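3-phytase (Klebsiella pneumoniae, PDB 2WNH) probably removes phosphate groups from phytate (inositol hexakisphosphate) by hydrolysis, beginning at the 3-position. Local coordinates at residues R24-P30 and E212-L216; I294-R298 and R312-P316; N66-E70 and L351-D355; L157-R161 and F185-V191. The protein carries 3 engineered substitutions. All blocks are in the same frame, centred on the assembly; numbering follows the deposited sequence. Where two conformers were deposited one is given.

How the contacts relate
Contacts 1 and 2 lie near the middle of the chain, about 14 Å apart between centres, and touch directly: the end of strand 14-24 and helix 204-219 both reach the loop before strand 320-328 through probable hydrogen bonds. Both of those strands belong to the mixed sheet. Contact 3, on helix 58-77, lies about 18 Å from contact 1 between centres, and contact 4, in the helical part, about 25 Å. Contacts 3 and 4 are about 40 Å apart between centres, on opposite sides of the chain's centre. Along the chain, contact 4 is nested inside the loop closed by contact 1, contact 2 follows, and contact 3 spans both 4 and 2, crossing contact 1, so distant parts of the sequence meet.

Contact 1. Residues R24-P30 and E212-L216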
loop_
_atom_site.group_PDB
_atom_site.type_symbol
_atom_site.label_atom_id
_atom_site.label_comp_id
_atom_site.label_asym_id
_atom_site.label_seq_id
_atom_site.Cartn_x
_atom_site.Cartn_y
_atom_site.Cartn_z
ATOM N N ARG B 24 -16.275 19.081 -17.478
ATOM C CA ARG B 24 -15.478 19.920 -18.359
ATOM C C ARG B 24 -14.097 19.297 -18.413
ATOM O O ARG B 24 -13.658 18.641 -17.451
ATOM C CB ARG B 24 -15.365 21.361 -17.801
ATOM C CG ARG B 24 -14.713 22.325 -18.794
ATOM C CD ARG B 24 -14.417 23.704 -18.193
ATOM N NE ARG B 24 -13.585 24.477 -19.145
ATOM C CZ ARG B 24 -13.019 25.660 -18.889
ATOM N NH1 ARG B 24 -13.205 26.254 -17.719
ATOM N NH2 ARG B 24 -12.243 26.240 -19.811
ATOM N N HIS B 25 -13.396 19.514 -19.517
ATOM C CA HIS B 25 -11.973 19.166 -19.543
ATOM C C HIS B 25 -11.202 19.953 -18.461
ATOM O O HIS B 25 -11.703 20.944 -17.907
ATOM C CB HIS B 25 -11.410 19.403 -20.942
ATOM C CG HIS B 25 -11.546 20.816 -21.401
ATOM N ND1 HIS B 25 -10.783 21.846 -20.891
ATOM C CD2 HIS B 25 -12.368 21.372 -22.326
ATOM C CE1 HIS B 25 -11.129 22.979 -21.484
ATOM N NE2 HIS B 25 -12.089 22.718 -22.357
ATOM N N GLY B 26 -10.015 19.465 -18.120
ATOM C CA GLY B 26 -9.148 20.151 -17.167
ATOM C C GLY B 26 -8.442 21.353 -17.780
ATOM O O GLY B 26 -8.743 21.769 -18.907
ATOM N N ILE B 27 -7.506 21.911 -17.017
ATOM C CA ILE B 27 -6.780 23.120 -17.425
ATOM C C ILE B 27 -6.072 22.976 -18.778
ATOM O O ILE B 27 -5.406 21.980 -19.047
ATOM C CB ILE B 27 -5.772 23.538 -16.326
ATOM C CG1 ILE B 27 -6.510 23.759 -14.992
ATOM C CG2 ILE B 27 -4.929 24.766 -16.764
ATOM C CD1 ILE B 27 -5.595 23.658 -13.790
ATOM N N ARG B 28 -6.257 23.979 -19.646
ATOM C CA ARG B 28 -5.558 24.065 -20.944
ATOM C C ARG B 28 -4.985 25.484 -21.080
ATOM O O ARG B 28 -5.490 26.410 -20.428
ATOM C CB ARG B 28 -6.541 23.860 -22.114
ATOM C CG ARG B 28 -7.799 24.714 -22.006
ATOM C CD ARG B 28 -8.455 24.885 -23.385
ATOM N NE ARG B 28 -9.616 25.769 -23.302
ATOM C CZ ARG B 28 -9.547 27.095 -23.189
ATOM N NH1 ARG B 28 -8.369 27.730 -23.183
ATOM N NH2 ARG B 28 -10.678 27.799 -23.103
ATOM N N PRO B 29 -3.954 25.649 -21.942
ATOM C CA PRO B 29 -3.540 27.013 -22.322
ATOM C C PRO B 29 -4.642 27.569 -23.216
ATOM O O PRO B 29 -5.575 26.834 -23.576
ATOM C CB PRO B 29 -2.273 26.780 -23.152
ATOM C CG PRO B 29 -1.843 25.332 -22.825
ATOM C CD PRO B 29 -3.159 24.629 -22.635
ATOM N N PRO B 30 -4.536 28.852 -23.618
ATOM C CA PRO B 30 -5.511 29.360 -24.587
ATOM C C PRO B 30 -5.554 28.458 -25.822
ATOM O O PRO B 30 -4.560 27.833 -26.166
ATOM C CB PRO B 30 -4.931 30.746 -24.975
ATOM C CG PRO B 30 -3.509 30.721 -24.528
ATOM C CD PRO B 30 -3.517 29.861 -23.282
ATOM N N GLU B 212 -10.861 34.155 -19.083
ATOM C CA GLU B 212 -10.662 32.685 -19.030
ATOM C C GLU B 212 -9.175 32.311 -19.025
ATOM O O GLU B 212 -8.748 31.472 -18.223
ATOM C CB GLU B 212 -11.378 31.995 -20.184
ATOM C CG GLU B 212 -11.340 30.441 -20.117
ATOM C CD GLU B 212 -12.128 29.844 -18.946
ATOM O OE1 GLU B 212 -13.160 30.416 -18.520
ATOM O OE2 GLU B 212 -11.719 28.755 -18.463
ATOM N N THR B 213 -8.398 32.933 -19.908
ATOM C CA THR B 213 -6.949 32.668 -19.971
ATOM C C THR B 213 -6.243 32.988 -18.637
ATOM O O THR B 213 -5.383 32.215 -18.174
ATOM C CB THR B 213 -6.291 33.442 -21.139
ATOM O OG1 THR B 213 -6.953 33.105 -22.371
ATOM C CG2 THR B 213 -4.795 33.121 -21.242
ATOM N N LEU B 214 -6.600 34.118 -18.032
ATOM C CA LEU B 214 -6.031 34.485 -16.733
ATOM C C LEU B 214 -6.466 33.499 -15.651
ATOM O O LEU B 214 -5.642 33.066 -14.845
ATOM C CB LEU B 214 -6.392 35.931 -16.368
ATOM C CG LEU B 214 -5.834 36.975 -17.350
ATOM C CD1 LEU B 214 -6.405 38.329 -16.985
ATOM C CD2 LEU B 214 -4.310 37.038 -17.350
ATOM N N ARG B 215 -7.756 33.143 -15.644
ATOM C CA ARG B 215 -8.270 32.169 -14.679
ATOM C C ARG B 215 -7.565 30.825 -14.819
ATOM O O ARG B 215 -7.201 30.191 -13.815
ATOM C CB ARG B 215 -9.781 31.967 -14.859
ATOM C CG ARG B 215 -10.356 30.855 -13.953
ATOM C CD ARG B 215 -10.416 29.499 -14.700
ATOM N NE ARG B 215 -11.621 29.455 -15.535
ATOM C CZ ARG B 215 -12.851 29.329 -15.050
ATOM N NH1 ARG B 215 -13.050 29.203 -13.746
ATOM N NH2 ARG B 215 -13.897 29.337 -15.868
ATOM N N LEU B 216 -7.406 30.377 -16.062
ATOM C CA LEU B 216 -6.686 29.118 -16.345
ATOM C C LEU B 216 -5.206 29.202 -15.948
ATOM O O LEU B 216 -4.696 28.282 -15.294
ATOM C CB LEU B 216 -6.847 28.703 -17.824
ATOM C CG LEU B 216 -8.253 28.214 -18.213
ATOM C CD1 LEU B 216 -8.398 28.168 -19.724
ATOM C CD2 LEU B 216 -8.585 26.867 -17.570
HETATM O O HOH W 1 -8.249 30.566 -22.564
#
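Ile27 and Leu216 approach to 6.1 Å between their CA atoms, and Pro30 and Thr213 to 5.9 Å, as the loop leaving strand 14-24 runs beside one side of helix 204-219. The loop reads Arg-His-Gly-Ile-Arg-Pro-Pro, the RHGxRxP signature of histidine acid phosphatases; His25 stands at the position of the family's phosphate-accepting histidine, and the helix packs against this signature loop. Arg24 and Glu212 come from opposite directions. With CG trans to the backbone N (chi1 -172°) and the chain extended, Arg24 grips OE2 of Glu212 end-on with both terminal nitrogens, NH2 at 2.9 Å and NH1 at 3.0 Å. The guanidinium and carboxylate planes are 63° apart, although OE2 lies in the guanidinium plane. Arg215, one turn on, takes the same carboxylate side-on, NE to OE2 and NH2 to OE1, so OE2 accepts three N-H groups. A carboxylate suits this place because its single negative charge is shared by two buried arginines and partly offsets them; Arg24 NH1 also bonds Ile315 O, and Arg215 NH1 bonds Asn314 OD1. The apolar CD1 of Leu216 lies 3.4 Å above one face of the Arg28 guanidinium, toward the rim, and 3.5 Å from Arg28 O, a buried carbonyl without a polar partner. Thr213 OG1 bonds Asn209 O, and a water that accepts from Arg28 NH1 donates to this OG1, 2.9 Å from each atom.

Contact 2. Residues I294-R298 and R312-P316; sequences IAMVR and RGNIP
Helix 291-301, which follows the parallel strand 284-289 of the central sheet, points Ile294 and Arg298 toward the loop that leads into strand 320-328, with the methyl of Ala295 alongside. These helix residues are one turn apart or adjacent, so they make a single face. Ile315 makes the apolar half. Its CD1 lies 3.8 Å from Ala295 CB, where the small methyl admits it close to the helix backbone, while its CG2 meets Ile294 CD1 at 3.9 Å as the two isoleucines slide past each other in opposite directions. Tyr249 of helix 243-250 also packs against Ile315. The polar half belongs to Arg298. With CG lodged between backbone N and carbonyl carbon (chi1 59°) and a bend at chi2, its guanidinium is carried across to the loop. NH1 donates to Gly313 O at 2.8 Å, N-H...O 162°, on a lone pair in the carbonyl plane, and NH2 adds a weaker bond to the same oxygen. Gly313 has positive phi (75°), a backbone shape glycine adopts easily, and its bare CA lies 3.4 Å from Arg298 NH1. Asp254, in a salt bridge with Arg298 NH2, balances the charge of the buried guanidinium, which would be expected to polarise the Gly313 carbonyl.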
loop_
_atom_site.group_PDB
_atom_site.type_symbol
_atom_site.label_atom_id
_atom_site.label_comp_id
_atom_site.label_asym_id
_atom_site.label_seq_id
_atom_site.Cartn_x
_atom_site.Cartn_y
_atom_site.Cartn_z
ATOM N N ILE B 294 -21.770 22.186 -20.949
ATOM C CA ILE B 294 -22.297 22.333 -19.596
ATOM C C ILE B 294 -23.214 23.543 -19.456
ATOM O O ILE B 294 -24.289 23.437 -18.883
ATOM C CB ILE B 294 -21.192 22.361 -18.525
ATOM C CG1 ILE B 294 -20.480 21.002 -18.530
ATOM C CG2 ILE B 294 -21.801 22.660 -17.149
ATOM C CD1 ILE B 294 -19.184 20.929 -17.690
ATOM N N ALA B 295 -22.785 24.685 -20.000
ATOM C CA ALA B 295 -23.619 25.895 -19.970
ATOM C C ALA B 295 -24.966 25.685 -20.664
ATOM O O ALA B 295 -26.014 26.085 -20.130
ATOM C CB ALA B 295 -22.871 27.078 -20.582
ATOM N N MET B 296 -24.954 25.068 -21.833
ATOM C CA MET B 296 -26.230 24.851 -22.532
ATOM C C MET B 296 -27.150 23.922 -21.754
ATOM O O MET B 296 -28.346 24.191 -21.592
ATOM C CB MET B 296 -25.983 24.366 -23.944
ATOM C CG MET B 296 -25.409 25.466 -24.823
ATOM S SD MET B 296 -25.072 24.921 -26.500
ATOM C CE MET B 296 -23.953 23.556 -26.281
ATOM N N VAL B 297 -26.586 22.825 -21.250
ATOM C CA VAL B 297 -27.357 21.902 -20.428
ATOM C C VAL B 297 -27.967 22.557 -19.177
ATOM O O VAL B 297 -29.168 22.383 -18.910
ATOM C CB VAL B 297 -26.530 20.654 -20.076
ATOM C CG1 VAL B 297 -27.313 19.773 -19.099
ATOM C CG2 VAL B 297 -26.209 19.891 -21.358
ATOM N N ARG B 298 -27.177 23.302 -18.400
ATOM C CA ARG B 298 -27.715 23.930 -17.197
ATOM C C ARG B 298 -28.761 24.983 -17.553
ATOM O O ARG B 298 -29.704 25.183 -16.809
ATOM C CB ARG B 298 -26.624 24.498 -16.263
ATOM C CG ARG B 298 -25.707 25.557 -16.868
ATOM C CD ARG B 298 -26.152 27.006 -16.587
ATOM N NE ARG B 298 -25.239 27.937 -17.263
ATOM C CZ ARG B 298 -24.051 28.297 -16.770
ATOM N NH1 ARG B 298 -23.654 27.803 -15.604
ATOM N NH2 ARG B 298 -23.250 29.140 -17.441
ATOM N N ARG B 312 -21.464 34.081 -10.888
ATOM C CA ARG B 312 -22.650 33.274 -11.210
ATOM C C ARG B 312 -22.430 32.414 -12.437
ATOM O O ARG B 312 -22.017 32.911 -13.493
ATOM C CB ARG B 312 -23.880 34.176 -11.441
ATOM C CG ARG B 312 -25.143 33.410 -11.871
ATOM C CD ARG B 312 -26.380 34.333 -11.928
ATOM N NE ARG B 312 -26.098 35.563 -12.675
ATOM C CZ ARG B 312 -26.033 35.661 -14.000
ATOM N NH1 ARG B 312 -26.246 34.603 -14.780
ATOM N NH2 ARG B 312 -25.750 36.839 -14.554
ATOM N N GLY B 313 -22.704 31.114 -12.286
ATOM C CA GLY B 313 -22.663 30.182 -13.395
ATOM C C GLY B 313 -21.311 29.744 -13.906
ATOM O O GLY B 313 -21.253 28.977 -14.885
ATOM N N ASN B 314 -20.233 30.220 -13.277
ATOM C CA ASN B 314 -18.869 29.915 -13.722
ATOM C C ASN B 314 -18.652 28.397 -13.760
ATOM O O ASN B 314 -19.118 27.683 -12.865
ATOM C CB ASN B 314 -17.821 30.568 -12.812
ATOM C CG ASN B 314 -16.422 30.388 -13.327
ATOM O OD1 ASN B 314 -15.781 29.361 -13.086
ATOM N ND2 ASN B 314 -15.926 31.387 -14.040
ATOM N N ILE B 315 -17.986 27.927 -14.813
ATOM C CA ILE B 315 -17.671 26.505 -14.996
ATOM C C ILE B 315 -16.129 26.301 -15.012
ATOM O O ILE B 315 -15.481 26.443 -16.060
ATOM C CB ILE B 315 -18.330 25.967 -16.325
ATOM C CG1 ILE B 315 -19.847 26.213 -16.344
ATOM C CG2 ILE B 315 -17.998 24.471 -16.566
ATOM C CD1 ILE B 315 -20.407 26.395 -17.795
ATOM N N PRO B 316 -15.525 26.013 -13.841
ATOM C CA PRO B 316 -14.078 25.813 -13.742
ATOM C C PRO B 316 -13.547 24.576 -14.450
ATOM O O PRO B 316 -14.294 23.624 -14.721
ATOM C CB PRO B 316 -13.852 25.686 -12.222
ATOM C CG PRO B 316 -15.019 26.425 -11.605
ATOM C CD PRO B 316 -16.158 25.985 -12.511
HETATM O O HOH W 2 -21.837 31.944 -16.312
#

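Contact 3. Residues N66-E70 and L351-D355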
loop_
_atom_site.group_PDB
_atom_site.type_symbol
_atom_site.label_atom_id
_atom_site.label_comp_id
_atom_site.label_asym_id
_atom_site.label_seq_id
_atom_site.Cartn_x
_atom_site.Cartn_y
_atom_site.Cartn_z
ATOM N N ASN B 66 -6.787 14.185 -8.960
ATOM C CA ASN B 66 -7.132 14.404 -7.529
ATOM C C ASN B 66 -8.642 14.316 -7.300
ATOM O O ASN B 66 -9.125 13.651 -6.381
ATOM C CB ASN B 66 -6.638 15.764 -7.022
ATOM C CG ASN B 66 -5.109 15.850 -6.881
ATOM O OD1 ASN B 66 -4.555 16.948 -6.860
ATOM N ND2 ASN B 66 -4.445 14.728 -6.781
ATOM N N LYS B 67 -9.398 14.969 -8.167
ATOM C CA LYS B 67 -10.855 14.899 -8.085
ATOM C C LYS B 67 -11.367 13.462 -8.340
ATOM O O LYS B 67 -12.208 12.964 -7.574
ATOM C CB LYS B 67 -11.448 15.925 -9.069
ATOM C CG LYS B 67 -12.988 16.056 -9.043
ATOM C CD LYS B 67 -13.596 15.096 -10.019
ATOM C CE LYS B 67 -15.090 15.352 -10.207
ATOM N NZ LYS B 67 -15.509 14.450 -11.351
ATOM N N GLY B 68 -10.856 12.801 -9.385
ATOM C CA GLY B 68 -11.254 11.427 -9.717
ATOM C C GLY B 68 -10.956 10.452 -8.565
ATOM O O GLY B 68 -11.743 9.545 -8.281
ATOM N N ARG B 69 -9.824 10.634 -7.912
ATOM C CA ARG B 69 -9.426 9.733 -6.816
ATOM C C ARG B 69 -10.398 9.835 -5.654
ATOM O O ARG B 69 -10.898 8.815 -5.159
ATOM C CB ARG B 69 -8.010 10.055 -6.316
ATOM C CG ARG B 69 -7.572 9.170 -5.133
ATOM C CD ARG B 69 -6.186 9.524 -4.585
ATOM N NE ARG B 69 -5.118 9.673 -5.591
ATOM C CZ ARG B 69 -4.876 8.848 -6.607
ATOM N NH1 ARG B 69 -5.663 7.796 -6.848
ATOM N NH2 ARG B 69 -3.859 9.110 -7.427
ATOM N N GLU B 70 -10.708 11.062 -5.245
ATOM C CA GLU B 70 -11.650 11.245 -4.130
ATOM C C GLU B 70 -13.057 10.754 -4.526
ATOM O O GLU B 70 -13.758 10.157 -3.708
ATOM C CB GLU B 70 -11.644 12.700 -3.674
ATOM C CG GLU B 70 -10.264 13.187 -3.205
ATOM C CD GLU B 70 -9.709 12.415 -2.004
ATOM O OE1 GLU B 70 -10.505 11.976 -1.138
ATOM O OE2 GLU B 70 -8.469 12.272 -1.916
ATOM N N LEU B 351 -2.869 22.254 -6.296
ATOM C CA LEU B 351 -3.121 20.808 -6.462
ATOM C C LEU B 351 -3.550 20.166 -5.141
ATOM O O LEU B 351 -3.094 19.059 -4.779
ATOM C CB LEU B 351 -1.914 20.090 -7.078
ATOM C CG LEU B 351 -1.590 20.478 -8.530
ATOM C CD1 LEU B 351 -0.349 19.760 -9.010
ATOM C CD2 LEU B 351 -2.790 20.153 -9.461
ATOM N N GLN B 352 -4.444 20.866 -4.439
ATOM C CA GLN B 352 -5.009 20.354 -3.190
ATOM C C GLN B 352 -5.958 19.192 -3.473
ATOM O O GLN B 352 -6.842 19.312 -4.309
ATOM C CB GLN B 352 -5.775 21.473 -2.470
ATOM C CG GLN B 352 -6.570 21.020 -1.238
ATOM C CD GLN B 352 -5.653 20.558 -0.125
ATOM O OE1 GLN B 352 -4.763 21.299 0.293
ATOM N NE2 GLN B 352 -5.831 19.317 0.326
ATOM N N THR B 353 -5.822 18.071 -2.764
ATOM C CA THR B 353 -6.829 17.022 -2.946
ATOM C C THR B 353 -8.110 17.392 -2.214
ATOM O O THR B 353 -8.040 17.831 -1.066
ATOM C CB THR B 353 -6.392 15.651 -2.424
ATOM O OG1 THR B 353 -4.975 15.527 -2.545
ATOM C CG2 THR B 353 -7.078 14.568 -3.271
ATOM N N PRO B 354 -9.276 17.206 -2.872
ATOM C CA PRO B 354 -10.555 17.508 -2.235
ATOM C C PRO B 354 -10.944 16.421 -1.264
ATOM O O PRO B 354 -11.932 15.704 -1.497
ATOM C CB PRO B 354 -11.545 17.539 -3.399
ATOM C CG PRO B 354 -10.932 16.747 -4.482
ATOM C CD PRO B 354 -9.441 16.709 -4.254
ATOM N N ASP B 355 -10.159 16.311 -0.194
ATOM C CA ASP B 355 -10.451 15.449 0.940
ATOM C C ASP B 355 -11.463 16.099 1.882
ATOM O O ASP B 355 -11.905 17.229 1.663
ATOM C CB ASP B 355 -9.154 15.111 1.709
ATOM C CG ASP B 355 -8.471 16.347 2.329
ATOM O OD1 ASP B 355 -9.106 17.401 2.529
ATOM O OD2 ASP B 355 -7.261 16.255 2.635
HETATM O O HOH W 3 -13.052 13.574 0.403
#
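Glu70 and Thr353 cross at about a right angle, the glutamate coming off helix 58-77 and the threonine methyl pushing against its side. Glu70 folds back at chi2 (-61°), and its CG lies 3.5 Å from Thr353 CG2. The proline ring of Pro354 lies against the same methylene, CD to Glu70 CG being 3.8 Å, and its CG also reaches Lys67 CA. One turn back on the helix, Asn66 CB sits against Thr353 CG2 at 4.0 Å. The rigid ring and the threonine methyl suit their places because both offer apolar carbon to the aliphatic stem of Glu70. Pro354 is the centre of an inverse gamma turn. Leu351, just past helix 345-349, has the positive phi of a Schellman motif, which closes that helix. Leu351 also packs on Arg69 of the second subunit. A water donates to Pro354 O at 3.1 Å and weakly to Glu70 OE1, bridging helix and loop. Beyond the turn, Asp355 OD1 accepts from Gln357 N and His358 ND1, the latter residue being a magnesium ligand in another crystal of this protein.

Contact 4. Residues L157-R161 and F185-V191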
loop_
_atom_site.group_PDB
_atom_site.type_symbol
_atom_site.label_atom_id
_atom_site.label_comp_id
_atom_site.label_asym_id
_atom_site.label_seq_id
_atom_site.Cartn_x
_atom_site.Cartn_y
_atom_site.Cartn_z
ATOM N N LEU B 157 -26.539 47.407 -25.239
ATOM C CA LEU B 157 -25.144 46.978 -25.009
ATOM C C LEU B 157 -24.231 48.081 -24.438
ATOM O O LEU B 157 -23.300 47.800 -23.663
ATOM C CB LEU B 157 -24.535 46.346 -26.268
ATOM C CG LEU B 157 -24.929 44.885 -26.584
ATOM C CD1 LEU B 157 -24.525 44.505 -27.982
ATOM C CD2 LEU B 157 -24.307 43.905 -25.564
ATOM N N ALA B 158 -24.502 49.334 -24.818
ATOM C CA ALA B 158 -23.807 50.482 -24.224
ATOM C C ALA B 158 -24.030 50.536 -22.722
ATOM O O ALA B 158 -23.101 50.836 -21.963
ATOM C CB ALA B 158 -24.280 51.797 -24.870
ATOM N N GLN B 159 -25.263 50.266 -22.295
ATOM C CA GLN B 159 -25.607 50.262 -20.881
ATOM C C GLN B 159 -24.932 49.094 -20.133
ATOM O O GLN B 159 -24.473 49.259 -18.999
ATOM C CB GLN B 159 -27.122 50.205 -20.715
ATOM C CG GLN B 159 -27.629 50.483 -19.314
ATOM C CD GLN B 159 -29.139 50.726 -19.274
ATOM O OE1 GLN B 159 -29.806 50.389 -18.291
ATOM N NE2 GLN B 159 -29.683 51.312 -20.344
ATOM N N ARG B 160 -24.885 47.920 -20.770
ATOM C CA ARG B 160 -24.180 46.766 -20.189
ATOM C C ARG B 160 -22.678 47.069 -20.021
ATOM O O ARG B 160 -22.086 46.749 -18.982
ATOM C CB ARG B 160 -24.377 45.506 -21.046
ATOM C CG ARG B 160 -25.749 44.831 -20.943
ATOM C CD ARG B 160 -25.742 43.511 -21.735
ATOM N NE ARG B 160 -27.013 42.780 -21.683
ATOM C CZ ARG B 160 -27.337 41.867 -20.760
ATOM N NH1 ARG B 160 -26.497 41.563 -19.766
ATOM N NH2 ARG B 160 -28.516 41.258 -20.821
ATOM N N ARG B 161 -22.079 47.686 -21.045
ATOM C CA ARG B 161 -20.656 48.043 -21.041
ATOM C C ARG B 161 -20.333 49.043 -19.943
ATOM O O ARG B 161 -19.307 48.917 -19.252
ATOM C CB ARG B 161 -20.239 48.606 -22.399
ATOM C CG ARG B 161 -18.738 48.809 -22.585
ATOM C CD ARG B 161 -18.486 49.530 -23.887
ATOM N NE ARG B 161 -17.069 49.743 -24.170
ATOM C CZ ARG B 161 -16.602 50.727 -24.944
ATOM N NH1 ARG B 161 -17.440 51.603 -25.492
ATOM N NH2 ARG B 161 -15.294 50.852 -25.160
ATOM N N PHE B 185 -10.158 47.727 -25.719
ATOM C CA PHE B 185 -10.888 48.554 -24.752
ATOM C C PHE B 185 -11.512 49.782 -25.419
ATOM O O PHE B 185 -12.347 50.452 -24.826
ATOM C CB PHE B 185 -10.012 48.904 -23.538
ATOM C CG PHE B 185 -9.590 47.690 -22.742
ATOM C CD1 PHE B 185 -8.408 47.018 -23.043
ATOM C CD2 PHE B 185 -10.399 47.203 -21.723
ATOM C CE1 PHE B 185 -8.030 45.863 -22.325
ATOM C CE2 PHE B 185 -10.034 46.049 -20.995
ATOM C CZ PHE B 185 -8.846 45.383 -21.304
ATOM N N ASP B 186 -11.115 50.030 -26.668
ATOM C CA ASP B 186 -11.696 51.097 -27.488
ATOM C C ASP B 186 -12.905 50.652 -28.333
ATOM O O ASP B 186 -13.666 51.502 -28.815
ATOM C CB ASP B 186 -10.630 51.705 -28.415
ATOM C CG ASP B 186 -9.419 52.244 -27.660
ATOM O OD1 ASP B 186 -9.593 52.840 -26.566
ATOM O OD2 ASP B 186 -8.287 52.071 -28.174
ATOM N N THR B 187 -13.087 49.343 -28.525
ATOM C CA THR B 187 -14.164 48.861 -29.396
ATOM C C THR B 187 -15.524 48.871 -28.678
ATOM O O THR B 187 -15.648 48.368 -27.555
ATOM C CB THR B 187 -13.863 47.466 -30.058
ATOM O OG1 THR B 187 -14.654 46.433 -29.456
ATOM C CG2 THR B 187 -12.372 47.097 -29.992
ATOM N N PRO B 188 -16.543 49.490 -29.308
ATOM C CA PRO B 188 -17.904 49.425 -28.776
ATOM C C PRO B 188 -18.448 48.003 -28.858
ATOM O O PRO B 188 -18.007 47.211 -29.702
ATOM C CB PRO B 188 -18.696 50.353 -29.718
ATOM C CG PRO B 188 -17.656 51.243 -30.336
ATOM C CD PRO B 188 -16.477 50.330 -30.517
ATOM N N TRP B 189 -19.392 47.692 -27.983
ATOM C CA TRP B 189 -19.963 46.342 -27.919
ATOM C C TRP B 189 -21.157 46.233 -28.851
ATOM O O TRP B 189 -22.177 46.904 -28.645
ATOM C CB TRP B 189 -20.406 46.017 -26.496
ATOM C CG TRP B 189 -19.275 45.839 -25.502
ATOM C CD1 TRP B 189 -17.944 46.115 -25.694
ATOM C CD2 TRP B 189 -19.399 45.379 -24.151
ATOM N NE1 TRP B 189 -17.234 45.838 -24.547
ATOM C CE2 TRP B 189 -18.103 45.388 -23.584
ATOM C CE3 TRP B 189 -20.477 44.949 -23.366
ATOM C CZ2 TRP B 189 -17.859 44.981 -22.260
ATOM C CZ3 TRP B 189 -20.234 44.546 -22.049
ATOM C CH2 TRP B 189 -18.936 44.577 -21.511
ATOM N N ARG B 190 -21.027 45.386 -29.864
ATOM C CA ARG B 190 -22.115 45.153 -30.815
ATOM C C ARG B 190 -22.239 43.682 -31.174
ATOM O O ARG B 190 -21.266 42.931 -31.115
ATOM C CB ARG B 190 -21.909 45.983 -32.083
ATOM C CG ARG B 190 -20.811 45.474 -33.007
ATOM C CD ARG B 190 -20.444 46.514 -34.078
ATOM N NE ARG B 190 -19.554 47.550 -33.553
ATOM C CZ ARG B 190 -18.237 47.405 -33.386
ATOM N NH1 ARG B 190 -17.628 46.264 -33.697
ATOM N NH2 ARG B 190 -17.520 48.411 -32.902
ATOM N N VAL B 191 -23.443 43.284 -31.568
ATOM C CA VAL B 191 -23.680 41.917 -32.005
ATOM C C VAL B 191 -23.134 41.716 -33.417
ATOM O O VAL B 191 -23.491 42.448 -34.346
ATOM C CB VAL B 191 -25.175 41.551 -31.910
ATOM C CG1 VAL B 191 -25.376 40.068 -32.132
ATOM C CG2 VAL B 191 -25.722 41.964 -30.551
#
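Leu157, at the start of the short helix 157-163, leans on Trp189 and Val191 in the loop that runs into the two-stranded antiparallel hairpin of strands 191-193 and 199-201. Leu157 CB lies 3.4 Å from Trp189 O, and the branch end CD1 reaches Val191 CG2 at 3.8 Å. Apolar groups suit this edge because Ile201 of the neighbouring strand closes on all three residues. Arg160 touches Trp189 only lightly; its guanidinium turns away to Ala154 O and Lys153 O and to a salt bridge with Glu247. Arg161 carries the contact. Its CG is trans to the backbone N and the chain stays extended, so the methylenes lie across one face of the indole: CG is 3.8 Å from the centroid of the five-membered ring of Trp189, 16° off its normal, a CH-pi contact. The long arginine suits this place, apolar over the indole and polar at its end. Its guanidinium is turned 38° from the ring plane. Thr187 O lies over one face of the guanidinium, toward its rim, without a hydrogen bond. At the edge, Arg161 NH2 makes a weak bond to Phe185 O, 3.0 Å away with an N-H...O angle of 123°.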